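PDB 3CCY: putative TetR-family transcriptional regulator from Bordetella parapertussis 12822, which probably binds cis-regulatory DNA through an N-terminal helix-turn-helix and acts as a transcriptional regulator, most likely a repressor. Local coordinates for residues A[85-88]-A[89-92]. Numbering follows the deposited sequence.
Sequences NEPK and TRFL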
# COMPACT_ATOMS: atom_id res chain seq x y z
N ASN A 85 19.21 5.88 -23.92
CA ASN A 85 20.27 6.84 -23.63
C ASN A 85 19.73 7.88 -22.62
O ASN A 85 20.43 8.29 -21.70
CB ASN A 85 20.71 7.52 -24.93
CG ASN A 85 22.21 7.67 -25.03
OD1 ASN A 85 22.86 8.23 -24.13
ND2 ASN A 85 22.78 7.18 -26.14
N GLU A 86 18.47 8.26 -22.80
CA GLU A 86 17.89 9.41 -22.14
C GLU A 86 17.31 9.08 -20.76
O GLU A 86 16.51 8.16 -20.63
CB GLU A 86 16.79 10.02 -23.01
CG GLU A 86 17.23 10.49 -24.39
CD GLU A 86 16.25 11.49 -25.01
OE1 GLU A 86 15.53 11.11 -25.98
OE2 GLU A 86 16.19 12.65 -24.52
N PRO A 87 17.72 9.83 -19.71
CA PRO A 87 17.12 9.62 -18.39
C PRO A 87 15.58 9.70 -18.33
O PRO A 87 14.98 8.91 -17.61
CB PRO A 87 17.79 10.69 -17.51
CG PRO A 87 19.11 10.92 -18.16
CD PRO A 87 18.80 10.84 -19.66
N LYS A 88 14.94 10.62 -19.05
CA LYS A 88 13.48 10.75 -18.89
C LYS A 88 12.77 9.53 -19.47
O LYS A 88 11.79 9.03 -18.89
CB LYS A 88 12.89 12.07 -19.42
CG LYS A 88 11.48 12.39 -18.79
CD LYS A 88 11.02 13.88 -18.90
CE LYS A 88 9.50 14.00 -18.65
NZ LYS A 88 8.99 15.37 -18.17
N THR A 89 13.30 9.03 -20.58
CA THR A 89 12.77 7.83 -21.21
C THR A 89 12.93 6.59 -20.33
O THR A 89 11.97 5.85 -20.17
CB THR A 89 13.41 7.61 -22.61
OG1 THR A 89 12.98 8.69 -23.46
CG2 THR A 89 13.00 6.27 -23.25
N ARG A 90 14.15 6.38 -19.79
CA ARG A 90 14.45 5.22 -18.93
C ARG A 90 13.50 5.19 -17.76
O ARG A 90 13.02 4.12 -17.40
CB ARG A 90 15.90 5.23 -18.43
CG ARG A 90 16.95 4.76 -19.50
CD ARG A 90 18.32 4.33 -18.89
NE ARG A 90 18.84 5.37 -18.02
CZ ARG A 90 19.66 6.35 -18.39
NH1 ARG A 90 20.11 6.44 -19.62
NH2 ARG A 90 20.03 7.25 -17.49
N PHE A 91 13.23 6.35 -17.15
CA PHE A 91 12.35 6.43 -16.00
C PHE A 91 10.94 5.99 -16.38
O PHE A 91 10.35 5.14 -15.70
CB PHE A 91 12.32 7.82 -15.33
CG PHE A 91 11.39 7.90 -14.13
CD1 PHE A 91 11.65 7.18 -12.96
CD2 PHE A 91 10.25 8.70 -14.17
CE1 PHE A 91 10.76 7.25 -11.87
CE2 PHE A 91 9.36 8.77 -13.11
CZ PHE A 91 9.61 8.03 -11.93
N LEU A 92 10.40 6.56 -17.46
CA LEU A 92 9.04 6.21 -17.93
C LEU A 92 8.98 4.70 -18.30
O LEU A 92 8.00 4.05 -17.99
CB LEU A 92 8.64 7.08 -19.15
CG LEU A 92 7.32 6.67 -19.83
CD1 LEU A 92 6.16 6.73 -18.86
CD2 LEU A 92 7.03 7.46 -21.14
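The guanidinium of R90 lies with one face against the backbone of E86 and P87, and its edge meets N85 O near the guanidinium plane. On the covered face P87 CA sits 3.9 Å above the plane, displaced toward the rim, and E86 O is likewise off-centre. This is the first turn of helix 87-115, with E86 at the N-cap position and P87 opening the helix, in the TetR-like C-terminal domain, the part that in this family usually binds ligand and forms the dimer. R90 doubles back to reach the residues before the helix: CG stands anti to its own carbonyl carbon (chi1 -77°), and a bend at chi3 turns the head group toward N85. R90 NH1 comes within 2.8 Å of N85 O, but the N-H points poorly at it, at 121°, and the bond is weak; NH1 also bonds S84 O. R90 NH2 passes 3.8 Å from P87 CG, the two side chains crossing obliquely, and bonds Q144 OE1 of helix 122-145. One arginine thus ties the approach to the helix to its first turn and to a neighbouring helix. In the backbone, R90 N gives E86 O a nearly straight bond (3.1 Å, 171°), the first i to i+4 link. F91 N to P87 O and L92 N to K88 O continue the pattern. The K88 chain runs extended, bringing NZ to a salt bridge with D195 OD2, and also packs on L198 of the second subunit, while F91, buried, meets the ring of F163 and touches V190 and L194 of helix 182-195. The E86 side chain, exposed, brushes T89, with E86 CB 4.1 Å from T89 OG1.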